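Local coordinates for putative gdp-fucose protein o-fucosyltransferase 1 (Caenorhabditis elegans, PDB 3ZY2), which is a putative member of the protein O-fucosyltransferase family, of GT-B type, and holds guanosine-5'-diphosphate in a pocket, at residues V216-N220 / N331-S337; K264-L268 / D290-I296; A280-V285 / I305-Q310. One frame throughout, in Å; residues are numbered along the deposited sequence.

Interaction 1 (V216-N220 / N331-S337); sequences VHLRN and NCVSTFS. With GDP (guanosine-5'-diphosphate), chain C.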
# COMPACT_ATOMS: atom_id res chain seq x y z
N VAL A 216 -17.85 9.85 30.09
CA VAL A 216 -18.43 9.33 28.84
C VAL A 216 -17.78 10.01 27.64
O VAL A 216 -17.47 11.19 27.70
CB VAL A 216 -19.98 9.48 28.77
CG1 VAL A 216 -20.62 8.85 29.99
CG2 VAL A 216 -20.37 10.95 28.63
N HIS A 217 -17.59 9.23 26.59
CA HIS A 217 -17.13 9.74 25.30
C HIS A 217 -18.28 9.76 24.31
O HIS A 217 -18.85 8.72 23.99
CB HIS A 217 -15.98 8.88 24.75
CG HIS A 217 -15.45 9.40 23.45
ND1 HIS A 217 -15.09 8.58 22.39
CD2 HIS A 217 -15.23 10.68 23.03
CE1 HIS A 217 -14.67 9.33 21.39
NE2 HIS A 217 -14.75 10.61 21.75
N LEU A 218 -18.65 10.97 23.87
CA LEU A 218 -19.72 11.15 22.90
C LEU A 218 -19.10 11.54 21.57
O LEU A 218 -18.72 12.69 21.36
CB LEU A 218 -20.72 12.22 23.38
CG LEU A 218 -21.32 11.99 24.77
CD1 LEU A 218 -22.38 13.07 25.09
CD2 LEU A 218 -21.94 10.56 24.94
N ARG A 219 -18.98 10.55 20.69
CA ARG A 219 -18.45 10.77 19.35
C ARG A 219 -19.67 11.02 18.47
O ARG A 219 -20.48 10.11 18.24
CB ARG A 219 -17.68 9.51 18.90
CG ARG A 219 -16.95 9.66 17.57
CD ARG A 219 -15.71 10.53 17.63
NE ARG A 219 -14.89 10.27 16.45
CZ ARG A 219 -14.99 10.92 15.30
NH1 ARG A 219 -15.86 11.91 15.16
NH2 ARG A 219 -14.20 10.59 14.29
N ASN A 220 -19.83 12.25 18.01
CA ASN A 220 -21.08 12.61 17.34
C ASN A 220 -21.03 13.70 16.27
O ASN A 220 -22.07 14.22 15.90
CB ASN A 220 -22.20 12.92 18.35
CG ASN A 220 -21.82 13.99 19.36
OD1 ASN A 220 -21.01 14.88 19.09
ND2 ASN A 220 -22.41 13.90 20.54
N ASN A 331 -17.36 4.78 23.23
CA ASN A 331 -17.91 4.39 21.94
C ASN A 331 -17.04 3.28 21.40
O ASN A 331 -15.84 3.46 21.18
CB ASN A 331 -17.88 5.59 21.00
CG ASN A 331 -18.53 5.28 19.69
OD1 ASN A 331 -18.06 4.40 18.97
ND2 ASN A 331 -19.65 5.94 19.40
N CYS A 332 -17.65 2.12 21.20
CA CYS A 332 -16.89 0.94 20.82
C CYS A 332 -16.17 1.06 19.48
O CYS A 332 -15.14 0.41 19.27
CB CYS A 332 -17.83 -0.24 20.78
SG CYS A 332 -16.98 -1.72 20.26
N VAL A 333 -16.72 1.85 18.57
CA VAL A 333 -16.11 1.96 17.24
C VAL A 333 -14.93 2.95 17.23
O VAL A 333 -14.03 2.88 16.42
CB VAL A 333 -17.18 2.33 16.15
CG1 VAL A 333 -16.56 2.49 14.78
CG2 VAL A 333 -18.26 1.28 16.15
N SER A 334 -14.93 3.87 18.18
CA SER A 334 -13.94 4.94 18.14
C SER A 334 -12.57 4.50 18.64
O SER A 334 -12.42 4.00 19.78
CB SER A 334 -14.44 6.11 18.96
OG SER A 334 -13.43 7.08 19.11
N THR A 335 -11.54 4.76 17.84
CA THR A 335 -10.17 4.50 18.29
C THR A 335 -9.72 5.48 19.38
O THR A 335 -8.75 5.23 20.10
CB THR A 335 -9.13 4.52 17.16
OG1 THR A 335 -9.07 5.83 16.57
CG2 THR A 335 -9.48 3.48 16.11
N PHE A 336 -10.43 6.61 19.50
CA PHE A 336 -10.19 7.57 20.57
C PHE A 336 -10.66 6.97 21.91
O PHE A 336 -9.92 6.95 22.90
CB PHE A 336 -10.90 8.88 20.18
CG PHE A 336 -10.56 10.06 21.05
CD1 PHE A 336 -9.47 10.88 20.73
CD2 PHE A 336 -11.39 10.41 22.11
CE1 PHE A 336 -9.18 12.00 21.53
CE2 PHE A 336 -11.11 11.56 22.90
CZ PHE A 336 -10.02 12.34 22.60
N SER A 337 -11.89 6.43 21.93
CA SER A 337 -12.34 5.64 23.08
C SER A 337 -11.39 4.48 23.36
O SER A 337 -11.19 4.12 24.52
CB SER A 337 -13.77 5.09 22.88
OG SER A 337 -14.77 6.01 23.31
PB GDP C . -11.94 7.97 15.77
O1B GDP C . -12.77 8.42 16.92
O2B GDP C . -11.23 6.60 15.54
O3B GDP C . -11.86 9.03 14.51
O3A GDP C . -10.69 8.80 16.62
PA GDP C . -9.34 9.60 15.92
O1A GDP C . -8.91 10.08 17.54
O2A GDP C . -8.50 9.01 15.08
O5' GDP C . -10.48 10.73 15.11
C5' GDP C . -10.86 11.28 16.22
C4' GDP C . -10.94 12.60 16.47
O4' GDP C . -11.90 13.58 16.52
C3' GDP C . -10.12 12.72 17.58
O3' GDP C . -8.40 12.95 17.64
C2' GDP C . -10.20 14.78 18.34
O2' GDP C . -9.41 15.43 17.45
C1' GDP C . -11.65 14.64 17.92
N9 GDP C . -12.26 14.09 18.91
C8 GDP C . -13.10 12.47 18.94
N7 GDP C . -13.37 12.74 20.18
C5 GDP C . -13.11 13.74 20.93
C6 GDP C . -13.24 14.50 22.48
O6 GDP C . -13.82 13.79 23.16
N1 GDP C . -12.73 15.44 22.38
C2 GDP C . -12.09 16.23 21.66
N2 GDP C . -11.68 17.13 21.78
N3 GDP C . -11.72 15.97 20.15
C4 GDP C . -12.31 14.67 19.91
O HOH W 1 -20.25 7.96 21.58

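Interaction 2 (K264-L268 / D290-I296); sequences KQQIL and DHMIDEI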
# COMPACT_ATOMS: atom_id res chain seq x y z
N LYS A 264 -29.71 10.12 20.96
CA LYS A 264 -29.66 10.96 22.17
C LYS A 264 -30.41 10.29 23.33
O LYS A 264 -29.92 10.24 24.45
CB LYS A 264 -30.21 12.36 21.91
CG LYS A 264 -29.27 13.26 21.11
CD LYS A 264 -29.74 14.70 21.07
CE LYS A 264 -29.21 15.39 19.81
NZ LYS A 264 -30.09 16.50 19.31
N GLN A 265 -31.59 9.75 23.03
CA GLN A 265 -32.40 9.02 24.01
C GLN A 265 -31.62 7.88 24.67
O GLN A 265 -31.66 7.72 25.90
CB GLN A 265 -33.68 8.47 23.34
CG GLN A 265 -34.43 9.47 22.44
CD GLN A 265 -33.96 9.47 20.97
OE1 GLN A 265 -33.08 10.23 20.58
NE2 GLN A 265 -34.59 8.61 20.16
N GLN A 266 -30.91 7.10 23.85
CA GLN A 266 -30.14 5.94 24.30
C GLN A 266 -28.95 6.41 25.17
O GLN A 266 -28.67 5.81 26.20
CB GLN A 266 -29.65 5.10 23.09
CG GLN A 266 -30.76 4.22 22.42
CD GLN A 266 -30.46 3.67 20.99
OE1 GLN A 266 -29.52 4.08 20.30
NE2 GLN A 266 -31.31 2.73 20.54
N ILE A 267 -28.29 7.49 24.76
CA ILE A 267 -27.19 8.06 25.54
C ILE A 267 -27.67 8.45 26.94
O ILE A 267 -27.06 8.08 27.94
CB ILE A 267 -26.56 9.27 24.84
CG1 ILE A 267 -25.81 8.79 23.59
CG2 ILE A 267 -25.60 10.04 25.80
CD1 ILE A 267 -25.41 9.87 22.63
N LEU A 268 -28.80 9.15 26.99
CA LEU A 268 -29.34 9.62 28.26
C LEU A 268 -29.74 8.46 29.16
O LEU A 268 -29.39 8.43 30.34
CB LEU A 268 -30.51 10.59 28.03
CG LEU A 268 -30.15 11.92 27.36
CD1 LEU A 268 -31.39 12.67 26.98
CD2 LEU A 268 -29.30 12.78 28.25
N ASP A 290 -21.06 17.60 20.21
CA ASP A 290 -22.20 17.91 21.08
C ASP A 290 -22.03 17.22 22.43
O ASP A 290 -22.24 15.99 22.55
CB ASP A 290 -23.50 17.44 20.41
CG ASP A 290 -24.75 17.74 21.23
OD1 ASP A 290 -24.67 18.43 22.27
OD2 ASP A 290 -25.84 17.29 20.79
N HIS A 291 -21.63 17.99 23.44
CA HIS A 291 -21.46 17.45 24.82
C HIS A 291 -22.78 17.15 25.54
O HIS A 291 -22.78 16.51 26.59
CB HIS A 291 -20.62 18.39 25.70
CG HIS A 291 -19.24 18.64 25.16
ND1 HIS A 291 -18.10 18.10 25.72
CD2 HIS A 291 -18.83 19.39 24.11
CE1 HIS A 291 -17.05 18.50 25.03
NE2 HIS A 291 -17.46 19.28 24.05
N MET A 292 -23.89 17.63 24.99
CA MET A 292 -25.21 17.33 25.54
C MET A 292 -25.34 17.70 27.02
O MET A 292 -26.10 17.05 27.73
CB MET A 292 -25.54 15.84 25.36
CG MET A 292 -25.77 15.42 23.91
SD MET A 292 -26.05 13.64 23.79
CE MET A 292 -27.63 13.51 24.64
N ILE A 293 -24.63 18.74 27.48
CA ILE A 293 -24.60 19.09 28.91
C ILE A 293 -25.99 19.41 29.45
O ILE A 293 -26.39 18.85 30.47
CB ILE A 293 -23.59 20.25 29.24
CG1 ILE A 293 -22.16 19.83 28.92
CG2 ILE A 293 -23.68 20.69 30.72
CD1 ILE A 293 -21.64 18.63 29.72
N ASP A 294 -26.73 20.28 28.77
CA ASP A 294 -28.06 20.63 29.28
C ASP A 294 -28.99 19.43 29.28
O ASP A 294 -29.73 19.23 30.25
CB ASP A 294 -28.66 21.79 28.49
CG ASP A 294 -27.96 23.11 28.77
OD1 ASP A 294 -27.15 23.20 29.71
OD2 ASP A 294 -28.24 24.10 28.05
N GLU A 295 -28.95 18.63 28.21
CA GLU A 295 -29.80 17.44 28.11
C GLU A 295 -29.45 16.41 29.20
O GLU A 295 -30.33 15.83 29.84
CB GLU A 295 -29.74 16.79 26.72
CG GLU A 295 -30.27 17.64 25.57
CD GLU A 295 -29.21 18.51 24.91
OE1 GLU A 295 -28.18 18.85 25.54
OE2 GLU A 295 -29.42 18.87 23.73
N ILE A 296 -28.15 16.19 29.41
CA ILE A 296 -27.74 15.26 30.45
C ILE A 296 -28.12 15.78 31.83
O ILE A 296 -28.61 15.03 32.66
CB ILE A 296 -26.24 14.91 30.37
CG1 ILE A 296 -25.97 14.15 29.07
CG2 ILE A 296 -25.80 14.06 31.57
CD1 ILE A 296 -24.49 14.14 28.69

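Interaction 3 (A280-V285 / I305-Q310); sequences AKSVFV and IEAHRQ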
# COMPACT_ATOMS: atom_id res chain seq x y z
N ALA A 280 -22.96 7.47 41.35
CA ALA A 280 -22.08 8.54 40.89
C ALA A 280 -22.47 9.90 41.46
O ALA A 280 -23.68 10.18 41.63
CB ALA A 280 -22.09 8.60 39.38
N LYS A 281 -21.46 10.71 41.76
CA LYS A 281 -21.71 12.07 42.26
C LYS A 281 -21.46 13.16 41.24
O LYS A 281 -21.70 14.34 41.53
CB LYS A 281 -20.95 12.33 43.56
CG LYS A 281 -21.38 11.40 44.71
CD LYS A 281 -22.85 11.61 45.08
CE LYS A 281 -23.35 10.61 46.13
NZ LYS A 281 -23.74 9.30 45.51
N SER A 282 -21.03 12.76 40.05
CA SER A 282 -20.87 13.66 38.92
C SER A 282 -20.63 12.85 37.66
O SER A 282 -20.34 11.64 37.71
CB SER A 282 -19.69 14.62 39.16
OG SER A 282 -18.45 13.94 39.11
N VAL A 283 -20.75 13.55 36.52
CA VAL A 283 -20.49 12.98 35.20
C VAL A 283 -19.54 13.92 34.45
O VAL A 283 -19.66 15.15 34.52
CB VAL A 283 -21.81 12.76 34.40
CG1 VAL A 283 -21.51 12.41 32.93
CG2 VAL A 283 -22.67 11.68 35.07
N PHE A 284 -18.57 13.31 33.77
CA PHE A 284 -17.69 14.04 32.87
C PHE A 284 -18.02 13.65 31.44
O PHE A 284 -18.16 12.46 31.12
CB PHE A 284 -16.23 13.70 33.16
CG PHE A 284 -15.28 14.32 32.18
CD1 PHE A 284 -15.03 15.71 32.19
CD2 PHE A 284 -14.63 13.53 31.23
CE1 PHE A 284 -14.13 16.30 31.30
CE2 PHE A 284 -13.73 14.11 30.32
CZ PHE A 284 -13.50 15.51 30.35
N VAL A 285 -18.10 14.65 30.56
CA VAL A 285 -18.34 14.39 29.14
C VAL A 285 -17.20 14.92 28.28
O VAL A 285 -16.86 16.12 28.34
CB VAL A 285 -19.63 15.10 28.66
CG1 VAL A 285 -19.87 14.83 27.15
CG2 VAL A 285 -20.86 14.69 29.49
N ILE A 305 -27.16 15.59 40.61
CA ILE A 305 -25.77 15.72 40.18
C ILE A 305 -25.75 16.33 38.79
O ILE A 305 -26.81 16.43 38.16
CB ILE A 305 -25.02 14.35 40.18
CG1 ILE A 305 -25.56 13.39 39.14
CG2 ILE A 305 -25.04 13.73 41.56
CD1 ILE A 305 -24.58 12.31 38.80
N GLU A 306 -24.56 16.73 38.33
CA GLU A 306 -24.42 17.39 37.03
C GLU A 306 -23.32 16.77 36.19
O GLU A 306 -22.43 16.10 36.72
CB GLU A 306 -24.16 18.90 37.18
CG GLU A 306 -25.39 19.67 37.63
CD GLU A 306 -25.23 21.20 37.55
OE1 GLU A 306 -24.09 21.71 37.45
OE2 GLU A 306 -26.27 21.89 37.59
N ALA A 307 -23.45 16.99 34.88
CA ALA A 307 -22.42 16.67 33.91
C ALA A 307 -21.57 17.91 33.70
O ALA A 307 -22.07 19.06 33.74
CB ALA A 307 -23.05 16.26 32.62
N HIS A 308 -20.29 17.68 33.46
CA HIS A 308 -19.31 18.74 33.33
C HIS A 308 -18.41 18.44 32.14
O HIS A 308 -18.14 17.28 31.82
CB HIS A 308 -18.43 18.84 34.58
CG HIS A 308 -19.18 19.04 35.85
ND1 HIS A 308 -19.79 18.01 36.54
CD2 HIS A 308 -19.40 20.16 36.59
CE1 HIS A 308 -20.36 18.49 37.63
NE2 HIS A 308 -20.12 19.79 37.68
N ARG A 309 -17.95 19.51 31.48
CA ARG A 309 -17.03 19.39 30.36
C ARG A 309 -15.94 20.42 30.53
O ARG A 309 -16.10 21.39 31.29
CB ARG A 309 -17.76 19.68 29.06
CG ARG A 309 -18.49 21.02 29.07
CD ARG A 309 -18.79 21.48 27.65
NE ARG A 309 -17.56 21.73 26.89
CZ ARG A 309 -17.52 22.31 25.70
NH1 ARG A 309 -18.65 22.70 25.10
NH2 ARG A 309 -16.35 22.50 25.10
N GLN A 310 -14.82 20.20 29.82
CA GLN A 310 -13.78 21.23 29.68
C GLN A 310 -14.18 22.24 28.60
O GLN A 310 -14.75 21.87 27.58
CB GLN A 310 -12.47 20.58 29.26
CG GLN A 310 -11.91 19.56 30.21
CD GLN A 310 -10.53 19.17 29.80
OE1 GLN A 310 -10.33 18.50 28.79
NE2 GLN A 310 -9.55 19.63 30.56
O HOH W 2 -22.30 16.98 40.10
O HOH W 3 -14.58 17.93 28.24

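Interaction 1 (V216-N220 / N331-S337)
His217 meets Ser337, Phe336 and the guanine of GDP with different parts of one ring. Its hydrogen bonds use both ring nitrogens: ND1 pairs with Ser337 OG at 2.7 Å, and NE2 donates to GDP N7 at 3.0 Å with an N-H...N angle of 160°. With CG anti to the backbone N (chi1 -178°), the ring extends from near the C-terminal end of strand 213-218 and spans from the helix start to the base. Asn331 N donates to Ser337 OG in turn, fixing the hydroxyl from a second direction.

The aromatic contact is oblique. Phe336 CD2 lies over one face of the imidazole, 3.4 Å from His217 NE2, with the two ring planes at 40°; the Phe336 ring turns one of its own faces to the guanine.

This is a nucleotide site at the C-terminal ends of the strands of a parallel sheet, as in GT-B folds, where a helix N-terminus faces the diphosphate. Ser334 is the N-cap of helix 335-346: its OG accepts from Ser337 N at 3.3 Å and donates to GDP O1B at 2.7 Å. Thr335 N donates to GDP O2B.

The charged contacts come from Arg219, whose NE donates to GDP O1B at 2.9 Å, nearly straight, and whose NH2 donates to GDP O3B. Its NH1 forms salt bridges with Asp288 and Asp221, which probably help to orient the guanidinium. Finally, a water links His217 O, Arg219 N and Asn331 ND2.

Interaction 2 (K264-L268 / D290-I296)
Met292 sends its thioether into the side of helix 264-278, where Lys264, Ile267 and Leu268 receive it, and this is the close part of the contact, made without any hydrogen bond between the two segments. The sulfur faces Ile267, with SD 4.0 Å from Ile267 CD1 and almost as near to CG2. A bend at chi3 (67°) turns the terminal methyl back toward the helix, placing Met292 CE 4.0 Å from Leu268 CG and 3.9 Å from Lys264 CG. Leu268 also sends its CD2 methyl against the backbone of the facing helix: it is 3.6 Å from Glu295 O and 3.7 Å from Ile296 CA. The CA atoms of Leu268 and Ile296, 6.3 Å apart, are the closest CA pair between the segments.

Helix 264-278 and the start of helix 293-300 cover the same face of the five-stranded parallel sheet of this Rossmann-like GT-B domain. The evidence lies in what their inner side chains touch: Ile267 rests on Leu218 of strand 213-218, as does Met292, the N-cap residue of helix 293-300, and within that helix Ile296 rests on Val285 of strand 282-287. The N-cap is reached through an Asx turn in which Met292 N donates to Asp290 OD1 at 2.9 Å, meeting the carboxylate from above its plane.

The opposite character appears at Lys264, which is exposed. Glu295 OE2 lies on this side too, but any attraction between it and Lys264 NZ is probably diffuse. The lysine chain runs extended beyond CG and crosses Asp290 at about a right angle, with Lys264 NZ 4.6 Å from Asp290 OD2, too long for a salt bridge.

Interaction 3 (A280-V285 / I305-Q310)
Val283 and Phe284 stand in parallel register with Ala307 and His308, through hydrogen bonds from Val283 N to Glu306 O (3.1 Å), His308 N to Val283 O (2.8 Å) and Val285 N to His308 O (2.9 Å). The last is the straightest of the three, at 164°. Beyond them, water molecules continue the link at both ends, one between Lys281 O and Glu306 N, the other between Val285 O and Gln310 N.

On the Val283 side of the sheet, Ala307 CB lies 4.1 Å from both Val283 CB and Val285 CG2. Ile305 covers the start of the pairing: its CG1 sits between the backbone N and the carbonyl carbon (chi1 67°), which carries Ile305 CD1 to within 4.2 Å of Val283 CG2, while Ile305 CG2 approaches Lys281 O.

The pairing closes the beta-alpha-beta unit of strand 282-287, helix 293-300 and strand 307-308, whose helix lays Ile296 on Ala307 and Leu300 on Val283. Strand 307-308 is the outermost strand of the sheet at this end.

On the other face, Phe284 leans toward the partner segment, with CD1 3.5 Å from His308 O. Gln310 CG meets the ring at its edge, 4.1 Å from Phe284 CE1, and helix 315-324 packs on the same aromatic side chain through Ser318, Ile321 and Met322.

In the fold
All three contacts belong to one five-stranded parallel sheet and its helices. The centres of interactions 1 and 2 lie about 14 Å apart, those of interactions 1 and 3 about 17 Å, and those of interactions 2 and 3 about 12 Å. Along the chain, 216-220 comes first and 331-337 last; between them the segments of interactions 2 and 3 alternate. Strand 213-218, which carries interaction 1, neighbours strand 282-287 of interaction 3, and Val216 N is 2.8 Å from Phe284 O. Interaction 2 joins both: Asn220 ND2 probably bonds Asp290 O, and His291 O packs against Val285 CG1. The GDP site is thus connected through shared strands to the sheet's outer edge and its helical cover.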